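Local atomic coordinates of Exo-1,5-alpha-L-arabinofuranobiosidase (Gibberella zeae, PDB entry 2YDT), a protein that probably hydrolyses alpha-1,5-linked arabinan as an exo-acting glycosidase, binding alpha-L-arabinofuranose and an iminosugar inhibitor in its pocket. Residues Ser266-Val279 against Ile290-Thr302. Numbering follows the deposited sequence.
Sequences SNDGTTPAGSPYVV and IVVSCGTRSEIFT. With MN (manganese (II) ion), chain M.
Tyr-277 to Val-279 run antiparallel to Ile-290 to Ser-293, the short axes 4.8 Å apart at 164°. Tyr-277 with Ser-293 and Val-279 with Val-291 are hydrogen-bonded pairs, each closed by two N-H to O bonds; the straightest, Val-291 N to Val-279 O, measures 2.9 Å. Val-278 and Val-292 form the non-hydrogen-bonded pair between them. Beyond the Tyr-277/Ser-293 pair, where 273-274 lead into one strand and 295-296 leave the other, Gly-295 N meets Gly-274 O from above the carbonyl plane, and Thr-296 OG1 donates to Ala-273 O at 2.7 Å while accepting from a water.

Val-278 CG2, set anti to its own N while CG1 takes the place between N and the carbonyl carbon (chi1 69°), lies 3.5 Å from Ile-290 CG2 and also touches Val-292 CG2; Ile-224 and Val-226 of strand 223-230 pack against Val-278. Pro-272 lies flat over Phe-301, its CG 4.0 Å from the ring centroid and 8° off the normal, a CH-pi contact, while its CB reaches Cys-294 SG. Thr-270 CG2 sits at the edge of the same ring and stands over one guanidinium face of Arg-297, displaced toward its rim, 3.7 Å from NE. That guanidinium is held side-on: NE and NH2 bind Glu-299 OE1 and OE2, both nearly in its plane. The grip fixes the rotation of the carboxylate, whose OE2 also binds manganese, with Asp-316 as the other protein ligand.

Ser-275, just before strand 277-281 at the open end of the hairpin, bonds Glu-228 of the inhibitor pocket through N and Thr-324 through OG. Strand 300-303 continues the sheet through Phe-301 and Val-292, and strand 313-315 completes the four-stranded antiparallel blade, one of six in this sialidase-like beta-propeller, with a manganese site beside its outer strands.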
loop_
_atom_site.group_PDB
_atom_site.type_symbol
_atom_site.label_atom_id
_atom_site.label_comp_id
_atom_site.label_asym_id
_atom_site.label_seq_id
_atom_site.Cartn_x
_atom_site.Cartn_y
_atom_site.Cartn_z
ATOM N N SER A 266 -7.151 -18.792 -7.045
ATOM C CA SER A 266 -7.440 -19.666 -5.895
ATOM C C SER A 266 -7.901 -21.040 -6.415
ATOM O O SER A 266 -8.166 -21.178 -7.609
ATOM C CB SER A 266 -8.480 -19.064 -4.931
ATOM O OG SER A 266 -9.729 -18.878 -5.549
ATOM N N ASN A 267 -7.993 -21.992 -5.489
ATOM C CA ASN A 267 -8.343 -23.398 -5.810
ATOM C C ASN A 267 -9.696 -23.522 -6.542
ATOM O O ASN A 267 -9.864 -24.406 -7.407
ATOM C CB ASN A 267 -8.297 -24.270 -4.544
ATOM C CG ASN A 267 -9.292 -23.822 -3.497
ATOM O OD1 ASN A 267 -9.203 -22.711 -2.983
ATOM N ND2 ASN A 267 -10.269 -24.699 -3.171
ATOM N N ASP A 268 -10.654 -22.628 -6.268
ATOM C CA ASP A 268 -11.943 -22.640 -6.995
ATOM C C ASP A 268 -11.956 -21.876 -8.323
ATOM O O ASP A 268 -13.002 -21.737 -8.964
ATOM C CB ASP A 268 -13.094 -22.205 -6.075
ATOM C CG ASP A 268 -13.198 -20.697 -5.909
ATOM O OD1 ASP A 268 -12.252 -19.996 -6.314
ATOM O OD2 ASP A 268 -14.243 -20.235 -5.406
ATOM N N GLY A 269 -10.797 -21.339 -8.725
ATOM C CA GLY A 269 -10.669 -20.627 -9.984
ATOM C C GLY A 269 -10.792 -19.107 -9.913
ATOM O O GLY A 269 -10.752 -18.448 -10.940
ATOM N N THR A 270 -10.995 -18.570 -8.719
ATOM C CA THR A 270 -11.176 -17.115 -8.550
ATOM C C THR A 270 -9.879 -16.401 -8.899
ATOM O O THR A 270 -8.802 -16.835 -8.460
ATOM C CB THR A 270 -11.588 -16.743 -7.123
ATOM O OG1 THR A 270 -12.835 -17.399 -6.792
ATOM C CG2 THR A 270 -11.793 -15.213 -6.989
ATOM N N THR A 271 -10.020 -15.348 -9.710
ATOM C CA THR A 271 -8.907 -14.546 -10.237
ATOM C C THR A 271 -8.951 -13.105 -9.651
ATOM O O THR A 271 -9.568 -12.209 -10.230
ATOM C CB THR A 271 -8.956 -14.468 -11.749
ATOM O OG1 THR A 271 -10.210 -13.933 -12.181
ATOM C CG2 THR A 271 -8.727 -15.829 -12.418
ATOM N N PRO A 272 -8.317 -12.901 -8.494
ATOM C CA PRO A 272 -8.328 -11.550 -7.898
ATOM C C PRO A 272 -7.688 -10.555 -8.844
ATOM O O PRO A 272 -6.714 -10.879 -9.546
ATOM C CB PRO A 272 -7.486 -11.687 -6.640
ATOM C CG PRO A 272 -6.798 -12.982 -6.734
ATOM C CD PRO A 272 -7.553 -13.858 -7.683
ATOM N N ALA A 273 -8.252 -9.340 -8.848
ATOM C CA ALA A 273 -7.778 -8.253 -9.708
ATOM C C ALA A 273 -7.843 -6.942 -8.933
ATOM O O ALA A 273 -8.722 -6.747 -8.100
ATOM C CB ALA A 273 -8.604 -8.111 -10.987
ATOM N N GLY A 274 -6.905 -6.059 -9.269
ATOM C CA GLY A 274 -6.932 -4.666 -8.788
ATOM C C GLY A 274 -6.241 -4.434 -7.458
ATOM O O GLY A 274 -6.393 -5.215 -6.507
ATOM N N SER A 275 -5.447 -3.354 -7.417
ATOM C CA SER A 275 -4.958 -2.740 -6.192
ATOM C C SER A 275 -4.747 -3.671 -5.001
ATOM O O SER A 275 -5.387 -3.517 -3.933
ATOM C CB SER A 275 -5.865 -1.547 -5.810
ATOM O OG SER A 275 -7.227 -1.904 -5.618
ATOM N N PRO A 276 -3.760 -4.567 -5.152
ATOM C CA PRO A 276 -3.560 -5.570 -4.120
ATOM C C PRO A 276 -2.704 -5.103 -2.954
ATOM O O PRO A 276 -2.024 -4.087 -3.018
ATOM C CB PRO A 276 -2.872 -6.710 -4.878
ATOM C CG PRO A 276 -2.131 -6.036 -5.967
ATOM C CD PRO A 276 -3.009 -4.882 -6.374
ATOM N N TYR A 277 -2.734 -5.877 -1.883
ATOM C CA TYR A 277 -1.928 -5.596 -0.711
ATOM C C TYR A 277 -1.549 -6.924 -0.077
ATOM O O TYR A 277 -2.446 -7.744 0.178
ATOM C CB TYR A 277 -2.698 -4.704 0.315
ATOM C CG TYR A 277 -1.781 -4.009 1.320
ATOM C CD1 TYR A 277 -1.383 -2.695 1.142
ATOM C CD2 TYR A 277 -1.245 -4.707 2.411
ATOM C CE1 TYR A 277 -0.514 -2.113 2.010
ATOM C CE2 TYR A 277 -0.355 -4.134 3.267
ATOM C CZ TYR A 277 -0.007 -2.806 3.061
ATOM O OH TYR A 277 0.879 -2.169 3.915
ATOM N N VAL A 278 -0.259 -7.122 0.231
ATOM C CA VAL A 278 0.232 -8.375 0.821
ATOM C C VAL A 278 0.836 -8.176 2.199
ATOM O O VAL A 278 1.517 -7.175 2.446
ATOM C CB VAL A 278 1.268 -9.095 -0.100
ATOM C CG1 VAL A 278 2.588 -8.370 -0.232
ATOM C CG2 VAL A 278 1.558 -10.525 0.406
ATOM N N VAL A 279 0.615 -9.153 3.092
ATOM C CA VAL A 279 1.380 -9.276 4.338
ATOM C C VAL A 279 1.732 -10.741 4.520
ATOM O O VAL A 279 1.166 -11.614 3.837
ATOM C CB VAL A 279 0.641 -8.766 5.598
ATOM C CG1 VAL A 279 0.410 -7.279 5.482
ATOM C CG2 VAL A 279 -0.698 -9.508 5.803
ATOM N N ILE A 290 0.851 -16.291 3.988
ATOM C CA ILE A 290 0.841 -15.085 3.127
ATOM C C ILE A 290 -0.621 -14.716 2.984
ATOM O O ILE A 290 -1.443 -15.564 2.706
ATOM C CB ILE A 290 1.458 -15.316 1.712
ATOM C CG1 ILE A 290 2.878 -15.862 1.793
ATOM C CG2 ILE A 290 1.393 -14.010 0.883
ATOM C CD1 ILE A 290 3.421 -16.471 0.540
ATOM N N VAL A 291 -0.960 -13.437 3.184
ATOM C CA VAL A 291 -2.328 -12.939 3.042
ATOM C C VAL A 291 -2.382 -11.804 2.007
ATOM O O VAL A 291 -1.615 -10.826 2.127
ATOM C CB VAL A 291 -2.935 -12.469 4.378
ATOM C CG1 VAL A 291 -4.422 -12.251 4.215
ATOM C CG2 VAL A 291 -2.717 -13.554 5.481
ATOM N N VAL A 292 -3.246 -11.950 1.022
ATOM C CA VAL A 292 -3.405 -10.940 -0.022
ATOM C C VAL A 292 -4.858 -10.451 -0.097
ATOM O O VAL A 292 -5.824 -11.220 -0.080
ATOM C CB VAL A 292 -2.969 -11.471 -1.409
ATOM C CG1 VAL A 292 -3.331 -10.495 -2.488
ATOM C CG2 VAL A 292 -1.442 -11.714 -1.446
ATOM N N SER A 293 -5.008 -9.151 -0.223
ATOM C CA SER A 293 -6.290 -8.529 -0.575
ATOM C C SER A 293 -6.169 -7.984 -1.970
ATOM O O SER A 293 -5.072 -7.639 -2.419
ATOM C CB SER A 293 -6.646 -7.399 0.393
ATOM O OG SER A 293 -7.884 -6.756 0.042
ATOM N N CYS A 294 -7.317 -7.885 -2.662
ATOM C CA CYS A 294 -7.413 -7.090 -3.873
ATOM C C CYS A 294 -8.549 -6.070 -3.755
ATOM O O CYS A 294 -9.342 -6.145 -2.821
ATOM C CB CYS A 294 -7.593 -7.967 -5.102
ATOM S SG CYS A 294 -9.259 -8.597 -5.375
ATOM N N GLY A 295 -8.604 -5.136 -4.690
ATOM C CA GLY A 295 -9.517 -3.991 -4.618
ATOM C C GLY A 295 -10.857 -4.161 -5.336
ATOM O O GLY A 295 -11.627 -3.195 -5.439
ATOM N N THR A 296 -11.155 -5.392 -5.792
ATOM C CA THR A 296 -12.398 -5.664 -6.539
ATOM C C THR A 296 -13.253 -6.767 -5.909
ATOM O O THR A 296 -14.350 -7.056 -6.434
ATOM C CB THR A 296 -12.125 -6.034 -7.991
ATOM O OG1 THR A 296 -11.387 -7.262 -8.092
ATOM C CG2 THR A 296 -11.393 -4.885 -8.750
ATOM N N ARG A 297 -12.757 -7.402 -4.859
ATOM C CA ARG A 297 -13.501 -8.463 -4.127
ATOM C C ARG A 297 -13.297 -8.314 -2.659
ATOM O O ARG A 297 -12.299 -7.728 -2.252
ATOM C CB ARG A 297 -12.974 -9.848 -4.532
ATOM C CG ARG A 297 -13.084 -10.118 -5.991
ATOM C CD ARG A 297 -12.779 -11.540 -6.312
ATOM N NE ARG A 297 -13.750 -12.415 -5.653
ATOM C CZ ARG A 297 -14.717 -13.079 -6.269
ATOM N NH1 ARG A 297 -14.864 -13.009 -7.599
ATOM N NH2 ARG A 297 -15.535 -13.830 -5.535
ATOM N N SER A 298 -14.194 -8.903 -1.844
ATOM C CA SER A 298 -14.091 -8.772 -0.400
ATOM C C SER A 298 -13.299 -9.858 0.307
ATOM O O SER A 298 -12.899 -9.672 1.467
ATOM C CB SER A 298 -15.490 -8.661 0.221
ATOM O OG SER A 298 -16.227 -9.843 -0.016
ATOM N N GLU A 299 -13.070 -10.994 -0.360
ATOM C CA GLU A 299 -12.369 -12.091 0.270
ATOM C C GLU A 299 -10.885 -11.790 0.504
ATOM O O GLU A 299 -10.310 -10.851 -0.096
ATOM C CB GLU A 299 -12.491 -13.380 -0.549
ATOM C CG GLU A 299 -13.956 -13.818 -0.746
ATOM C CD GLU A 299 -14.601 -13.316 -1.997
ATOM O OE1 GLU A 299 -14.053 -12.447 -2.696
ATOM O OE2 GLU A 299 -15.700 -13.818 -2.345
ATOM N N ILE A 300 -10.274 -12.576 1.379
ATOM C CA ILE A 300 -8.803 -12.620 1.496
ATOM C C ILE A 300 -8.316 -13.905 0.811
ATOM O O ILE A 300 -9.057 -14.923 0.760
ATOM C CB ILE A 300 -8.300 -12.465 2.922
ATOM C CG1 ILE A 300 -8.758 -13.629 3.831
ATOM C CG2 ILE A 300 -8.680 -11.026 3.451
ATOM C CD1 ILE A 300 -8.013 -13.718 5.141
ATOM N N PHE A 301 -7.092 -13.841 0.314
ATOM C CA PHE A 301 -6.424 -14.911 -0.398
ATOM C C PHE A 301 -5.173 -15.303 0.375
ATOM O O PHE A 301 -4.337 -14.457 0.705
ATOM C CB PHE A 301 -6.123 -14.492 -1.819
ATOM C CG PHE A 301 -7.349 -14.205 -2.616
ATOM C CD1 PHE A 301 -7.944 -15.174 -3.399
ATOM C CD2 PHE A 301 -7.985 -12.978 -2.516
ATOM C CE1 PHE A 301 -9.128 -14.910 -4.102
ATOM C CE2 PHE A 301 -9.158 -12.712 -3.227
ATOM C CZ PHE A 301 -9.729 -13.697 -4.011
ATOM N N THR A 302 -5.033 -16.596 0.677
ATOM C CA THR A 302 -3.953 -17.036 1.561
ATOM C C THR A 302 -3.075 -18.090 0.899
ATOM O O THR A 302 -3.525 -18.802 0.020
ATOM C CB THR A 302 -4.477 -17.622 2.912
ATOM O OG1 THR A 302 -5.279 -18.798 2.648
ATOM C CG2 THR A 302 -5.299 -16.576 3.687
HETATM MN MN MN M . -17.335 -14.841 -1.003
HETATM O O HOH W 1 -11.445 -9.885 -8.817
HETATM O O HOH W 2 -6.604 -4.828 -1.623
HETATM O O HOH W 3 -16.520 -16.295 -1.390
#